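Local coordinates for protein alpha,alpha-trehalose-phosphate synthase (UDP-forming) (Burkholderia xenovorans, PDB 5V0T) that belongs to glycosyltransferase family 20, of the two-domain GT-B fold, and binds UDP and 6-O-phosphono-alpha-D-glucopyranose, at residues Gly44-Gly58 / Pro69-Tyr82. Residues are numbered along the deposited sequence; the frame is centred on the assembly and turned at random.
Sequences GGMWFGWSGDVLSSG and PVTFATIALMRRDY
Trp50 and Leu77 meet where a beta bulge interrupts a parallel strand pair, the leucine lying over one face of the indole. The Leu77 side chain crosses the ring at about a right angle, with CD1 3.7 Å from the centroid of the Trp50 five-membered ring; Gly52 CA covers the opposite face. With CG anti to the backbone N (chi1 178°), the indole turns back toward Leu77, although the first bond of the side chain leads away, and Trp50 NE1 donates to Asp53 O at 2.9 Å from above the carbonyl plane. Leu77 N bonds the same oxygen, so two N-H groups hold the carbonyl at which pairing resumes, two residues out of step. Farther along, Val54 divides its branches: CG2 sits over the Tyr82 ring, 3.8 Å from its centroid, while CG1 lies over the centre of the Arg79 guanidinium, 3.6 Å from Arg79 CZ. A water accepting from Arg79 NH2 and donating to Val54 O ties that group back to the strand. Arg79 N also bonds Leu55 O, carrying the pairing into the first turn of helix 79-98.

Before the bulge the ladder is regular. Trp47 and Phe72 point the same way, their planes 28° apart but slid so that the rings barely overlap, with Trp47 CE3 3.6 Å from Phe72 CE2; Trp47 also packs on helix 31-43, and its NE1 bonds Ser16. Strand 45-48 lies between strands 12-16 and 70-78 in the parallel core of a Rossmann-like GT-B domain, and beyond the bulge the rings of Trp50 and Tyr82 both meet that of Tyr86, which lines the 6-O-phosphono-alpha-D-glucopyranose pocket.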
ATOM      1  N   GLY A  44       3.277  21.772   0.699  1.00 29.54           N
ATOM      2  CA  GLY A  44       4.659  21.977   1.068  1.00 33.52           C
ATOM      3  C   GLY A  44       4.900  21.501   2.492  1.00 30.05           C
ATOM      4  O   GLY A  44       3.981  21.141   3.224  1.00 24.92           O
ATOM      5  N   GLY A  45       6.168  21.508   2.900  1.00 29.97           N
ATOM      6  CA  GLY A  45       6.507  21.049   4.233  1.00 29.28           C
ATOM      7  C   GLY A  45       7.822  20.309   4.229  1.00 28.87           C
ATOM      8  O   GLY A  45       8.672  20.517   3.362  1.00 34.08           O
ATOM      9  N   MET A  46       7.991  19.450   5.224  1.00 26.76           N
ATOM     10  CA  MET A  46       9.202  18.662   5.384  1.00 24.71           C
ATOM     11  C   MET A  46       8.851  17.188   5.321  1.00 24.70           C
ATOM     12  O   MET A  46       7.822  16.760   5.858  1.00 25.70           O
ATOM     13  CB  MET A  46       9.903  18.960   6.716  1.00 28.29           C
ATOM     14  CG  MET A  46      11.056  18.025   7.033  1.00 31.63           C
ATOM     15  SD  MET A  46      11.942  18.511   8.539  1.00 38.88           S
ATOM     16  CE  MET A  46      12.826  19.948   7.943  1.00 33.56           C
ATOM     17  N   TRP A  47       9.705  16.420   4.649  1.00 24.39           N
ATOM     18  CA  TRP A  47       9.605  14.966   4.612  1.00 19.71           C
ATOM     19  C   TRP A  47      10.892  14.412   5.215  1.00 21.81           C
ATOM     20  O   TRP A  47      11.966  14.536   4.622  1.00 26.63           O
ATOM     21  CB  TRP A  47       9.374  14.462   3.185  1.00 20.91           C
ATOM     22  CG  TRP A  47       8.904  13.022   3.127  1.00 23.18           C
ATOM     23  CD1 TRP A  47       8.944  12.100   4.135  1.00 23.71           C
ATOM     24  CD2 TRP A  47       8.324  12.357   2.000  1.00 24.73           C
ATOM     25  NE1 TRP A  47       8.433  10.897   3.696  1.00 24.12           N
ATOM     26  CE2 TRP A  47       8.050  11.032   2.388  1.00 22.82           C
ATOM     27  CE3 TRP A  47       8.035  12.751   0.691  1.00 26.53           C
ATOM     28  CZ2 TRP A  47       7.475  10.099   1.522  1.00 29.50           C
ATOM     29  CZ3 TRP A  47       7.461  11.828  -0.171  1.00 29.13           C
ATOM     30  CH2 TRP A  47       7.191  10.517   0.249  1.00 29.49           C
ATOM     31  N   PHE A  48      10.776  13.826   6.403  1.00 22.29           N
ATOM     32  CA  PHE A  48      11.891  13.250   7.139  1.00 25.11           C
ATOM     33  C   PHE A  48      11.805  11.732   7.100  1.00 23.45           C
ATOM     34  O   PHE A  48      10.732  11.162   7.337  1.00 22.38           O
ATOM     35  CB  PHE A  48      11.870  13.737   8.595  1.00 23.48           C
ATOM     36  CG  PHE A  48      12.844  13.033   9.497  1.00 25.69           C
ATOM     37  CD1 PHE A  48      14.132  13.520   9.649  1.00 28.28           C
ATOM     38  CD2 PHE A  48      12.459  11.912  10.225  1.00 26.41           C
ATOM     39  CE1 PHE A  48      15.033  12.889  10.501  1.00 35.34           C
ATOM     40  CE2 PHE A  48      13.350  11.271  11.069  1.00 29.61           C
ATOM     41  CZ  PHE A  48      14.641  11.761  11.211  1.00 33.83           C
ATOM     42  N   GLY A  49      12.934  11.073   6.847  1.00 23.07           N
ATOM     43  CA  GLY A  49      12.948   9.622   6.940  1.00 20.61           C
ATOM     44  C   GLY A  49      14.255   9.021   6.460  1.00 24.77           C
ATOM     45  O   GLY A  49      15.286   9.692   6.395  1.00 23.99           O
ATOM     46  N   TRP A  50      14.194   7.731   6.157  1.00 23.20           N
ATOM     47  CA  TRP A  50      15.358   6.984   5.706  1.00 24.10           C
ATOM     48  C   TRP A  50      15.715   7.354   4.267  1.00 23.76           C
ATOM     49  O   TRP A  50      14.839   7.489   3.409  1.00 25.94           O
ATOM     50  CB  TRP A  50      15.064   5.484   5.834  1.00 22.62           C
ATOM     51  CG  TRP A  50      16.128   4.532   5.384  1.00 20.31           C
ATOM     52  CD1 TRP A  50      17.477   4.618   5.599  1.00 22.60           C
ATOM     53  CD2 TRP A  50      15.913   3.322   4.655  1.00 23.90           C
ATOM     54  NE1 TRP A  50      18.116   3.529   5.039  1.00 22.89           N
ATOM     55  CE2 TRP A  50      17.176   2.718   4.460  1.00 19.25           C
ATOM     56  CE3 TRP A  50      14.770   2.687   4.146  1.00 21.36           C
ATOM     57  CZ2 TRP A  50      17.331   1.504   3.780  1.00 22.05           C
ATOM     58  CZ3 TRP A  50      14.926   1.472   3.470  1.00 22.21           C
ATOM     59  CH2 TRP A  50      16.200   0.905   3.283  1.00 19.84           C
ATOM     60  N   SER A  51      17.012   7.539   4.013  1.00 24.46           N
ATOM     61  CA  SER A  51      17.497   7.811   2.665  1.00 20.54           C
ATOM     62  C   SER A  51      17.446   6.591   1.757  1.00 24.15           C
ATOM     63  O   SER A  51      17.609   6.737   0.544  1.00 24.71           O
ATOM     64  CB  SER A  51      18.944   8.300   2.715  1.00 26.07           C
ATOM     65  OG  SER A  51      19.791   7.229   3.106  1.00 25.23           O
ATOM     66  N   GLY A  52      17.292   5.395   2.306  1.00 21.15           N
ATOM     67  CA  GLY A  52      17.354   4.196   1.500  1.00 29.06           C
ATOM     68  C   GLY A  52      18.717   3.545   1.436  1.00 29.40           C
ATOM     69  O   GLY A  52      18.835   2.454   0.869  1.00 29.71           O
ATOM     70  N   ASP A  53      19.746   4.179   1.992  1.00 22.50           N
ATOM     71  CA  ASP A  53      21.106   3.659   1.980  1.00 29.58           C
ATOM     72  C   ASP A  53      21.447   3.005   3.314  1.00 29.64           C
ATOM     73  O   ASP A  53      20.926   3.387   4.368  1.00 23.58           O
ATOM     74  CB  ASP A  53      22.111   4.773   1.701  1.00 33.78           C
ATOM     75  CG  ASP A  53      21.880   5.441   0.359  1.00 40.19           C
ATOM     76  OD1 ASP A  53      21.516   4.735  -0.605  1.00 41.85           O
ATOM     77  OD2 ASP A  53      22.054   6.676   0.287  1.00 43.97           O
ATOM     78  N   VAL A  54      22.348   2.030   3.256  1.00 27.94           N
ATOM     79  CA  VAL A  54      22.792   1.280   4.424  1.00 28.96           C
ATOM     80  C   VAL A  54      24.309   1.398   4.515  1.00 30.94           C
ATOM     81  O   VAL A  54      25.010   1.199   3.515  1.00 31.02           O
ATOM     82  CB  VAL A  54      22.364  -0.197   4.343  1.00 27.76           C
ATOM     83  CG1 VAL A  54      22.827  -0.950   5.590  1.00 28.96           C
ATOM     84  CG2 VAL A  54      20.856  -0.313   4.170  1.00 25.40           C
ATOM     85  N   LEU A  55      24.816   1.698   5.712  1.00 30.89           N
ATOM     86  CA  LEU A  55      26.243   1.927   5.927  1.00 36.06           C
ATOM     87  C   LEU A  55      26.895   0.721   6.595  1.00 39.32           C
ATOM     88  O   LEU A  55      26.382   0.200   7.590  1.00 35.67           O
ATOM     89  CB  LEU A  55      26.477   3.167   6.790  1.00 31.48           C
ATOM     90  CG  LEU A  55      25.910   4.503   6.321  1.00 38.68           C
ATOM     91  CD1 LEU A  55      26.447   5.634   7.205  1.00 42.60           C
ATOM     92  CD2 LEU A  55      26.256   4.752   4.868  1.00 44.66           C
ATOM     93  N   SER A  56      28.039   0.296   6.052  1.00 46.20           N
ATOM     94  CA  SER A  56      28.853  -0.742   6.678  1.00 45.30           C
ATOM     95  C   SER A  56      29.706  -0.189   7.811  1.00 48.69           C
ATOM     96  O   SER A  56      30.086  -0.939   8.716  1.00 60.43           O
ATOM     97  CB  SER A  56      29.760  -1.407   5.642  1.00 48.15           C
ATOM     98  OG  SER A  56      29.037  -1.815   4.497  1.00 54.23           O
ATOM     99  N   SER A  57      30.025   1.101   7.773  1.00 41.06           N
ATOM    100  CA  SER A  57      30.874   1.731   8.776  1.00 41.29           C
ATOM    101  C   SER A  57      30.643   3.236   8.712  1.00 45.46           C
ATOM    102  O   SER A  57      29.930   3.738   7.840  1.00 50.05           O
ATOM    103  CB  SER A  57      32.352   1.390   8.557  1.00 46.27           C
ATOM    104  OG  SER A  57      32.785   1.869   7.296  1.00 44.27           O
ATOM    105  N   GLY A  58      31.265   3.949   9.641  1.00 43.32           N
ATOM    106  CA  GLY A  58      31.060   5.375   9.746  1.00 43.86           C
ATOM    107  C   GLY A  58      29.802   5.715  10.527  1.00 48.94           C
ATOM    108  O   GLY A  58      29.192   4.877  11.197  1.00 52.15           O
ATOM    109  N   PRO A  69       8.528  23.106  -2.936  1.00 40.72           N
ATOM    110  CA  PRO A  69       7.910  23.379  -1.633  1.00 46.45           C
ATOM    111  C   PRO A  69       8.196  22.329  -0.565  1.00 40.17           C
ATOM    112  O   PRO A  69       7.728  22.484   0.569  1.00 37.35           O
ATOM    113  CB  PRO A  69       6.418  23.408  -1.980  1.00 47.59           C
ATOM    114  CG  PRO A  69       6.302  22.357  -3.059  1.00 44.88           C
ATOM    115  CD  PRO A  69       7.583  22.470  -3.872  1.00 43.23           C
ATOM    116  N   VAL A  70       8.941  21.271  -0.870  1.00 34.94           N
ATOM    117  CA  VAL A  70       9.208  20.200   0.080  1.00 30.43           C
ATOM    118  C   VAL A  70      10.677  20.242   0.482  1.00 32.72           C
ATOM    119  O   VAL A  70      11.566  20.348  -0.371  1.00 34.58           O
ATOM    120  CB  VAL A  70       8.830  18.825  -0.495  1.00 32.93           C
ATOM    121  CG1 VAL A  70       9.205  17.710   0.478  1.00 30.80           C
ATOM    122  CG2 VAL A  70       7.357  18.780  -0.782  1.00 32.49           C
ATOM    123  N   THR A  71      10.927  20.160   1.780  1.00 29.78           N
ATOM    124  CA  THR A  71      12.267  19.987   2.317  1.00 32.75           C
ATOM    125  C   THR A  71      12.453  18.518   2.682  1.00 29.66           C
ATOM    126  O   THR A  71      11.725  17.991   3.527  1.00 27.58           O
ATOM    127  CB  THR A  71      12.480  20.872   3.543  1.00 35.59           C
ATOM    128  OG1 THR A  71      12.274  22.239   3.180  1.00 42.66           O
ATOM    129  CG2 THR A  71      13.887  20.701   4.090  1.00 37.38           C
ATOM    130  N   PHE A  72      13.407  17.853   2.035  1.00 32.95           N
ATOM    131  CA  PHE A  72      13.710  16.466   2.361  1.00 24.54           C
ATOM    132  C   PHE A  72      14.821  16.418   3.407  1.00 28.04           C
ATOM    133  O   PHE A  72      15.847  17.092   3.273  1.00 30.18           O
ATOM    134  CB  PHE A  72      14.106  15.685   1.107  1.00 24.85           C
ATOM    135  CG  PHE A  72      12.960  15.449   0.155  1.00 25.05           C
ATOM    136  CD1 PHE A  72      12.657  16.372  -0.837  1.00 32.78           C
ATOM    137  CD2 PHE A  72      12.179  14.312   0.262  1.00 28.61           C
ATOM    138  CE1 PHE A  72      11.596  16.153  -1.719  1.00 31.30           C
ATOM    139  CE2 PHE A  72      11.113  14.089  -0.620  1.00 29.32           C
ATOM    140  CZ  PHE A  72      10.828  15.014  -1.606  1.00 28.79           C
ATOM    141  N   ALA A  73      14.602  15.639   4.461  1.00 26.48           N
ATOM    142  CA  ALA A  73      15.590  15.478   5.527  1.00 28.06           C
ATOM    143  C   ALA A  73      15.762  13.977   5.709  1.00 29.10           C
ATOM    144  O   ALA A  73      14.909  13.316   6.310  1.00 26.84           O
ATOM    145  CB  ALA A  73      15.145  16.175   6.816  1.00 23.41           C
ATOM    146  N   THR A  74      16.837  13.425   5.154  1.00 25.50           N
ATOM    147  CA  THR A  74      16.986  11.980   5.103  1.00 30.56           C
ATOM    148  C   THR A  74      18.327  11.565   5.689  1.00 29.71           C
ATOM    149  O   THR A  74      19.285  12.346   5.739  1.00 30.24           O
ATOM    150  CB  THR A  74      16.842  11.448   3.672  1.00 25.43           C
ATOM    151  OG1 THR A  74      17.814  12.068   2.834  1.00 30.54           O
ATOM    152  CG2 THR A  74      15.439  11.750   3.129  1.00 26.85           C
ATOM    153  N   ILE A  75      18.381  10.309   6.129  1.00 29.48           N
ATOM    154  CA  ILE A  75      19.553   9.780   6.814  1.00 27.04           C
ATOM    155  C   ILE A  75      19.671   8.292   6.513  1.00 26.69           C
ATOM    156  O   ILE A  75      18.666   7.589   6.370  1.00 23.44           O
ATOM    157  CB  ILE A  75      19.476  10.068   8.332  1.00 28.15           C
ATOM    158  CG1 ILE A  75      20.831   9.823   9.010  1.00 25.20           C
ATOM    159  CG2 ILE A  75      18.344   9.266   8.989  1.00 22.51           C
ATOM    160  CD1 ILE A  75      20.964  10.474  10.398  1.00 23.61           C
ATOM    161  N   ALA A  76      20.910   7.816   6.402  1.00 23.89           N
ATOM    162  CA  ALA A  76      21.154   6.399   6.214  1.00 26.57           C
ATOM    163  C   ALA A  76      20.924   5.627   7.517  1.00 26.80           C
ATOM    164  O   ALA A  76      20.825   6.191   8.615  1.00 25.84           O
ATOM    165  CB  ALA A  76      22.581   6.168   5.708  1.00 24.75           C
ATOM    166  N   LEU A  77      20.849   4.312   7.382  1.00 25.51           N
ATOM    167  CA  LEU A  77      20.782   3.401   8.516  1.00 23.46           C
ATOM    168  C   LEU A  77      22.094   2.637   8.614  1.00 25.88           C
ATOM    169  O   LEU A  77      22.669   2.251   7.593  1.00 26.41           O
ATOM    170  CB  LEU A  77      19.614   2.414   8.367  1.00 23.63           C
ATOM    171  CG  LEU A  77      18.205   2.973   8.580  1.00 19.76           C
ATOM    172  CD1 LEU A  77      17.150   1.949   8.209  1.00 19.65           C
ATOM    173  CD2 LEU A  77      18.045   3.404  10.035  1.00 23.79           C
ATOM    174  N   MET A  78      22.585   2.444   9.836  1.00 25.70           N
ATOM    175  CA  MET A  78      23.671   1.494  10.031  1.00 26.43           C
ATOM    176  C   MET A  78      23.176   0.091   9.692  1.00 26.09           C
ATOM    177  O   MET A  78      21.989  -0.217   9.839  1.00 25.26           O
ATOM    178  CB  MET A  78      24.180   1.536  11.476  1.00 30.14           C
ATOM    179  CG  MET A  78      24.747   2.874  11.933  1.00 37.85           C
ATOM    180  SD  MET A  78      26.141   3.394  10.921  1.00 50.30           S
ATOM    181  CE  MET A  78      27.326   2.087  11.249  1.00 55.22           C
ATOM    182  N   ARG A  79      24.100  -0.768   9.240  1.00 29.14           N
ATOM    183  CA  ARG A  79      23.742  -2.144   8.885  1.00 27.11           C
ATOM    184  C   ARG A  79      23.010  -2.839  10.024  1.00 29.61           C
ATOM    185  O   ARG A  79      21.980  -3.487   9.816  1.00 24.41           O
ATOM    186  CB  ARG A  79      24.994  -2.936   8.507  1.00 33.22           C
ATOM    187  CG  ARG A  79      24.768  -4.440   8.361  1.00 30.41           C
ATOM    188  CD  ARG A  79      23.881  -4.751   7.155  1.00 34.23           C
ATOM    189  NE  ARG A  79      24.425  -4.177   5.928  1.00 39.96           N
ATOM    190  CZ  ARG A  79      23.843  -4.248   4.730  1.00 44.76           C
ATOM    191  NH1 ARG A  79      22.680  -4.874   4.583  1.00 38.71           N
ATOM    192  NH2 ARG A  79      24.430  -3.685   3.677  1.00 44.83           N
ATOM    193  N   ARG A  80      23.515  -2.694  11.247  1.00 27.04           N
ATOM    194  CA  ARG A  80      22.865  -3.344  12.377  1.00 33.85           C
ATOM    195  C   ARG A  80      21.461  -2.788  12.602  1.00 25.16           C
ATOM    196  O   ARG A  80      20.536  -3.534  12.936  1.00 27.93           O
ATOM    197  CB  ARG A  80      23.722  -3.178  13.630  1.00 31.83           C
ATOM    198  CG  ARG A  80      23.095  -3.758  14.870  1.00 44.72           C
ATOM    199  CD  ARG A  80      23.772  -3.247  16.147  1.00 52.85           C
ATOM    200  NE  ARG A  80      23.205  -3.903  17.323  1.00 55.52           N
ATOM    201  CZ  ARG A  80      22.984  -3.302  18.485  1.00 61.33           C
ATOM    202  NH1 ARG A  80      23.285  -2.016  18.635  1.00 63.39           N
ATOM    203  NH2 ARG A  80      22.457  -3.987  19.495  1.00 62.54           N
ATOM    204  N   ASP A  81      21.285  -1.474  12.422  1.00 23.64           N
ATOM    205  CA  ASP A  81      19.960  -0.879  12.558  1.00 22.71           C
ATOM    206  C   ASP A  81      19.030  -1.332  11.440  1.00 26.93           C
ATOM    207  O   ASP A  81      17.852  -1.640  11.682  1.00 22.28           O
ATOM    208  CB  ASP A  81      20.085   0.642  12.576  1.00 26.22           C
ATOM    209  CG  ASP A  81      20.826   1.137  13.799  1.00 31.70           C
ATOM    210  OD1 ASP A  81      20.942   0.353  14.762  1.00 29.44           O
ATOM    211  OD2 ASP A  81      21.293   2.292  13.798  1.00 30.80           O
ATOM    212  N   TYR A  82      19.544  -1.375  10.210  1.00 25.03           N
ATOM    213  CA  TYR A  82      18.763  -1.877   9.085  1.00 24.34           C
ATOM    214  C   TYR A  82      18.313  -3.318   9.325  1.00 26.06           C
ATOM    215  O   TYR A  82      17.146  -3.662   9.086  1.00 22.57           O
ATOM    216  CB  TYR A  82      19.597  -1.748   7.806  1.00 23.58           C
ATOM    217  CG  TYR A  82      19.019  -2.390   6.567  1.00 21.40           C
ATOM    218  CD1 TYR A  82      17.995  -1.773   5.836  1.00 20.33           C
ATOM    219  CD2 TYR A  82      19.520  -3.595   6.096  1.00 24.24           C
ATOM    220  CE1 TYR A  82      17.479  -2.359   4.675  1.00 22.56           C
ATOM    221  CE2 TYR A  82      19.002  -4.191   4.946  1.00 29.03           C
ATOM    222  CZ  TYR A  82      17.981  -3.571   4.243  1.00 25.57           C
ATOM    223  OH  TYR A  82      17.486  -4.180   3.104  1.00 23.27           O
TER
HETATM  224  O   HOH W   1       9.522  23.244   2.382  1.00 52.85           O
HETATM  225  O   HOH W   2      26.379  -1.223   2.916  1.00 56.72           O